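Local coordinates for protein cytosolic malate dehydrogenase (Trichomonas vaginalis, PDB 4UUO) that probably catalyses the NAD-dependent interconversion of malate and oxaloacetate, as a cytosolic malate dehydrogenase of the lactate/malate dehydrogenase superfamily, at residues L114-V127 and A142-T154. Residues are numbered along the deposited sequence; the frame is centred on the assembly and turned at random.
Sequences LNDYAKPTVKVLVV and APKLQNKNWCAMT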
loop_
_atom_site.group_PDB
_atom_site.type_symbol
_atom_site.label_atom_id
_atom_site.label_comp_id
_atom_site.label_asym_id
_atom_site.label_seq_id
_atom_site.Cartn_x
_atom_site.Cartn_y
_atom_site.Cartn_z
ATOM N N LEU A 114 22.364 -15.117 -0.030
ATOM C CA LEU A 114 21.315 -16.108 -0.220
ATOM C C LEU A 114 21.886 -17.514 -0.110
ATOM O O LEU A 114 21.377 -18.346 0.634
ATOM C CB LEU A 114 20.645 -15.924 -1.580
ATOM C CG LEU A 114 19.749 -14.699 -1.761
ATOM C CD1 LEU A 114 19.611 -14.348 -3.239
ATOM C CD2 LEU A 114 18.379 -14.932 -1.125
ATOM N N ASN A 115 22.963 -17.757 -0.848
ATOM C CA ASN A 115 23.594 -19.073 -0.912
ATOM C C ASN A 115 23.993 -19.631 0.450
ATOM O O ASN A 115 23.692 -20.781 0.772
ATOM C CB ASN A 115 24.829 -19.014 -1.811
ATOM C CG ASN A 115 25.399 -20.382 -2.105
ATOM O OD1 ASN A 115 24.825 -21.147 -2.874
ATOM N ND2 ASN A 115 26.541 -20.691 -1.505
ATOM N N ASP A 116 24.666 -18.808 1.243
ATOM C CA ASP A 116 25.157 -19.234 2.547
ATOM C C ASP A 116 24.055 -19.246 3.605
ATOM O O ASP A 116 23.903 -20.216 4.347
ATOM C CB ASP A 116 26.304 -18.326 3.007
ATOM C CG ASP A 116 27.452 -18.272 2.007
ATOM O OD1 ASP A 116 27.752 -19.307 1.376
ATOM O OD2 ASP A 116 28.057 -17.191 1.852
ATOM N N TYR A 117 23.279 -18.170 3.661
ATOM C CA TYR A 117 22.382 -17.945 4.787
ATOM C C TYR A 117 20.930 -18.355 4.534
ATOM O O TYR A 117 20.276 -18.892 5.424
ATOM C CB TYR A 117 22.445 -16.472 5.199
ATOM C CG TYR A 117 23.849 -16.018 5.529
ATOM C CD1 TYR A 117 24.571 -16.628 6.549
ATOM C CD2 TYR A 117 24.466 -15.001 4.809
ATOM C CE1 TYR A 117 25.860 -16.229 6.855
ATOM C CE2 TYR A 117 25.758 -14.594 5.109
ATOM C CZ TYR A 117 26.450 -15.214 6.133
ATOM O OH TYR A 117 27.733 -14.819 6.443
ATOM N N ALA A 118 20.424 -18.103 3.330
ATOM C CA ALA A 118 19.026 -18.409 3.032
ATOM C C ALA A 118 18.804 -19.910 2.925
ATOM O O ALA A 118 19.757 -20.688 2.822
ATOM C CB ALA A 118 18.578 -17.715 1.744
ATOM N N LYS A 119 17.535 -20.306 2.959
ATOM C CA LYS A 119 17.154 -21.694 2.745
ATOM C C LYS A 119 17.554 -22.128 1.337
ATOM O O LYS A 119 17.576 -21.313 0.419
ATOM C CB LYS A 119 15.648 -21.884 2.958
ATOM C CG LYS A 119 15.203 -21.857 4.412
ATOM C CD LYS A 119 13.875 -22.592 4.581
ATOM C CE LYS A 119 13.402 -22.608 6.030
ATOM N NZ LYS A 119 13.052 -21.246 6.532
ATOM N N PRO A 120 17.878 -23.416 1.163
ATOM C CA PRO A 120 18.243 -23.928 -0.165
ATOM C C PRO A 120 17.060 -23.892 -1.123
ATOM O O PRO A 120 17.218 -24.000 -2.340
ATOM C CB PRO A 120 18.670 -25.374 0.117
ATOM C CG PRO A 120 18.982 -25.406 1.583
ATOM C CD PRO A 120 18.022 -24.441 2.207
ATOM N N THR A 121 15.877 -23.723 -0.547
ATOM C CA THR A 121 14.624 -23.837 -1.267
ATOM C C THR A 121 13.993 -22.456 -1.475
ATOM O O THR A 121 12.821 -22.337 -1.840
ATOM C CB THR A 121 13.667 -24.770 -0.500
ATOM O OG1 THR A 121 12.490 -25.013 -1.276
ATOM C CG2 THR A 121 13.296 -24.155 0.845
ATOM N N VAL A 122 14.798 -21.418 -1.255
ATOM C CA VAL A 122 14.352 -20.028 -1.330
ATOM C C VAL A 122 13.927 -19.633 -2.748
ATOM O O VAL A 122 14.412 -20.194 -3.736
ATOM C CB VAL A 122 15.472 -19.061 -0.831
ATOM C CG1 VAL A 122 16.662 -19.061 -1.789
ATOM C CG2 VAL A 122 14.941 -17.640 -0.628
ATOM N N LYS A 123 13.006 -18.676 -2.843
ATOM C CA LYS A 123 12.611 -18.119 -4.132
ATOM C C LYS A 123 12.982 -16.639 -4.219
ATOM O O LYS A 123 12.510 -15.813 -3.439
ATOM C CB LYS A 123 11.114 -18.330 -4.375
ATOM C CG LYS A 123 10.817 -19.704 -4.965
ATOM C CD LYS A 123 9.334 -20.012 -5.095
ATOM C CE LYS A 123 9.155 -21.396 -5.716
ATOM N NZ LYS A 123 7.729 -21.787 -5.895
ATOM N N VAL A 124 13.839 -16.321 -5.181
ATOM C CA VAL A 124 14.391 -14.981 -5.311
ATOM C C VAL A 124 13.782 -14.231 -6.488
ATOM O O VAL A 124 13.931 -14.650 -7.641
ATOM C CB VAL A 124 15.921 -15.026 -5.496
ATOM C CG1 VAL A 124 16.504 -13.640 -5.335
ATOM C CG2 VAL A 124 16.558 -16.007 -4.510
ATOM N N LEU A 125 13.095 -13.127 -6.197
ATOM C CA LEU A 125 12.580 -12.255 -7.248
ATOM C C LEU A 125 13.360 -10.947 -7.298
ATOM O O LEU A 125 13.273 -10.126 -6.389
ATOM C CB LEU A 125 11.094 -11.968 -7.046
ATOM C CG LEU A 125 10.498 -11.017 -8.089
ATOM C CD1 LEU A 125 10.570 -11.624 -9.484
ATOM C CD2 LEU A 125 9.069 -10.643 -7.737
ATOM N N VAL A 126 14.125 -10.763 -8.371
ATOM C CA VAL A 126 14.931 -9.559 -8.552
ATOM C C VAL A 126 14.115 -8.457 -9.223
ATOM O O VAL A 126 13.551 -8.650 -10.302
ATOM C CB VAL A 126 16.197 -9.851 -9.388
ATOM C CG1 VAL A 126 16.986 -8.570 -9.639
ATOM C CG2 VAL A 126 17.061 -10.886 -8.689
ATOM N N VAL A 127 14.059 -7.300 -8.576
ATOM C CA VAL A 127 13.256 -6.182 -9.049
ATOM C C VAL A 127 14.148 -5.021 -9.497
ATOM O O VAL A 127 13.902 -4.391 -10.531
ATOM C CB VAL A 127 12.281 -5.717 -7.943
ATOM C CG1 VAL A 127 11.637 -4.378 -8.298
ATOM C CG2 VAL A 127 11.230 -6.796 -7.680
ATOM N N ALA A 142 26.003 -17.883 -6.323
ATOM C CA ALA A 142 25.428 -18.894 -5.444
ATOM C C ALA A 142 25.593 -20.302 -6.011
ATOM O O ALA A 142 24.735 -20.770 -6.761
ATOM C CB ALA A 142 23.958 -18.594 -5.203
ATOM N N PRO A 143 26.692 -20.989 -5.647
ATOM C CA PRO A 143 27.023 -22.315 -6.197
ATOM C C PRO A 143 26.119 -23.450 -5.703
ATOM O O PRO A 143 26.011 -24.475 -6.380
ATOM C CB PRO A 143 28.473 -22.550 -5.723
ATOM C CG PRO A 143 28.969 -21.224 -5.237
ATOM C CD PRO A 143 27.750 -20.490 -4.754
ATOM N N LYS A 144 25.497 -23.275 -4.540
ATOM C CA LYS A 144 24.658 -24.312 -3.948
ATOM C C LYS A 144 23.255 -24.285 -4.548
ATOM O O LYS A 144 22.592 -25.318 -4.647
ATOM C CB LYS A 144 24.598 -24.135 -2.425
ATOM C CG LYS A 144 23.747 -25.150 -1.682
ATOM C CD LYS A 144 23.669 -24.825 -0.192
ATOM C CE LYS A 144 22.891 -25.896 0.565
ATOM N NZ LYS A 144 22.720 -25.562 2.010
ATOM N N LEU A 145 22.818 -23.099 -4.964
ATOM C CA LEU A 145 21.464 -22.903 -5.469
ATOM C C LEU A 145 21.304 -23.323 -6.928
ATOM O O LEU A 145 22.153 -23.019 -7.763
ATOM C CB LEU A 145 21.058 -21.438 -5.310
ATOM C CG LEU A 145 20.923 -20.930 -3.875
ATOM C CD1 LEU A 145 20.476 -19.484 -3.863
ATOM C CD2 LEU A 145 19.948 -21.791 -3.098
ATOM N N GLN A 146 20.214 -24.023 -7.230
ATOM C CA GLN A 146 19.865 -24.332 -8.614
ATOM C C GLN A 146 19.271 -23.093 -9.259
ATOM O O GLN A 146 19.321 -22.008 -8.677
ATOM C CB GLN A 146 18.879 -25.498 -8.705
ATOM C CG GLN A 146 19.497 -26.871 -8.478
ATOM C CD GLN A 146 19.622 -27.207 -7.011
ATOM O OE1 GLN A 146 19.151 -26.460 -6.153
ATOM N NE2 GLN A 146 20.256 -28.336 -6.712
ATOM N N ASN A 147 18.696 -23.239 -10.449
ATOM C CA ASN A 147 18.150 -22.070 -11.128
ATOM C C ASN A 147 16.637 -21.945 -10.967
ATOM O O ASN A 147 16.020 -21.011 -11.482
ATOM C CB ASN A 147 18.547 -22.067 -12.613
ATOM C CG ASN A 147 18.071 -23.282 -13.363
ATOM O OD1 ASN A 147 17.318 -24.100 -12.840
ATOM N ND2 ASN A 147 18.506 -23.404 -14.614
ATOM N N LYS A 148 16.049 -22.873 -10.220
ATOM C CA LYS A 148 14.638 -22.790 -9.862
ATOM C C LYS A 148 14.434 -21.764 -8.755
ATOM O O LYS A 148 13.302 -21.359 -8.465
ATOM C CB LYS A 148 14.114 -24.152 -9.416
ATOM C CG LYS A 148 14.833 -24.710 -8.200
ATOM C CD LYS A 148 14.195 -26.006 -7.718
ATOM C CE LYS A 148 14.914 -26.550 -6.492
ATOM N NZ LYS A 148 15.032 -25.524 -5.414
ATOM N N ASN A 149 15.542 -21.353 -8.139
ATOM C CA ASN A 149 15.519 -20.393 -7.040
ATOM C C ASN A 149 15.350 -18.966 -7.538
ATOM O O ASN A 149 15.016 -18.066 -6.771
ATOM C CB ASN A 149 16.801 -20.499 -6.208
ATOM C CG ASN A 149 17.064 -21.913 -5.714
ATOM O OD1 ASN A 149 17.822 -22.673 -6.323
ATOM N ND2 ASN A 149 16.433 -22.274 -4.603
ATOM N N TRP A 150 15.570 -18.767 -8.832
ATOM C CA TRP A 150 15.743 -17.421 -9.365
ATOM C C TRP A 150 14.641 -16.979 -10.317
ATOM O O TRP A 150 14.074 -17.783 -11.062
ATOM C CB TRP A 150 17.099 -17.316 -10.073
ATOM C CG TRP A 150 18.260 -17.723 -9.205
ATOM C CD1 TRP A 150 18.900 -18.932 -9.197
ATOM C CD2 TRP A 150 18.910 -16.917 -8.213
ATOM N NE1 TRP A 150 19.912 -18.924 -8.262
ATOM C CE2 TRP A 150 19.940 -17.701 -7.645
ATOM C CE3 TRP A 150 18.727 -15.608 -7.753
ATOM C CZ2 TRP A 150 20.780 -17.216 -6.641
ATOM C CZ3 TRP A 150 19.558 -15.133 -6.756
ATOM C CH2 TRP A 150 20.574 -15.936 -6.212
ATOM N N CYS A 151 14.349 -15.682 -10.271
ATOM C CA CYS A 151 13.414 -15.043 -11.183
ATOM C C CYS A 151 13.612 -13.532 -11.164
ATOM O O CYS A 151 13.825 -12.944 -10.106
ATOM C CB CYS A 151 11.968 -15.387 -10.819
ATOM S SG CYS A 151 10.737 -14.547 -11.840
ATOM N N ALA A 152 13.564 -12.910 -12.337
ATOM C CA ALA A 152 13.513 -11.453 -12.422
ATOM C C ALA A 152 12.082 -11.052 -12.768
ATOM O O ALA A 152 11.363 -11.823 -13.407
ATOM C CB ALA A 152 14.506 -10.922 -13.458
ATOM N N MET A 153 11.655 -9.863 -12.349
ATOM C CA MET A 153 10.250 -9.489 -12.519
ATOM C C MET A 153 9.927 -8.847 -13.870
ATOM O O MET A 153 10.534 -7.844 -14.259
ATOM C CB MET A 153 9.807 -8.539 -11.406
ATOM C CG MET A 153 8.321 -8.228 -11.452
ATOM S SD MET A 153 7.838 -6.953 -10.278
ATOM C CE MET A 153 8.820 -5.570 -10.870
ATOM N N THR A 154 8.961 -9.439 -14.572
ATOM C CA THR A 154 8.372 -8.833 -15.766
ATOM C C THR A 154 6.853 -8.766 -15.620
ATOM O O THR A 154 6.126 -8.514 -16.579
ATOM C CB THR A 154 8.714 -9.615 -17.044
ATOM O OG1 THR A 154 8.384 -10.998 -16.864
ATOM C CG2 THR A 154 10.193 -9.476 -17.382
HETATM O O HOH W 1 20.248 -25.051 -3.288
#
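Val124 and Trp150 form the dense centre of this contact, lying side by side on the same face of a parallel pair of strands. The valine's CG2 sits over one face of the indole, 4.2 Å from the centroid of its six-membered ring, in a CH-pi contact. Trp150 CG lies beside the backbone N (chi1 -54°), and the far side of the six-membered ring meets Leu114 of helix 96-117, whose CD1 comes obliquely to CH2. Helix 131-139 also touches the indole, through Cys135 and Ala138. Beneath the side chains, the backbone ladder runs from Val124 N to Asn149 O, through a weak bond from Cys151 N to Val124 O, to Val126 N with Cys151 O and Met153 N with Val126 O. The two parallel neighbours, joined through helix 131-139, make a beta-alpha-beta crossover of the Rossmann-type NAD-binding domain, with 150-152 an outermost strand of its six-stranded sheet. Val127, just past the ladder, is predicted to bind NAD. Asn149 closes the other end with a forked grip, its ND2 donating to Val122 O at 3.0 Å, on a carbonyl lone pair, and to Pro120 O, there from above the carbonyl plane. Around the exposed Pro120 and Lys144 the contact turns loose: Lys144 NZ comes no nearer than 3.8 Å to Pro120 CG, and a water bound to Lys144 O reaches Pro120 O weakly. Beside this solvent side Asn115 packs closely, its CB 3.5 Å from Ala142 CB and its amide against Pro143 CD, while Asn115 OD1 accepts a hydrogen bond from Lys144 N at 2.8 Å.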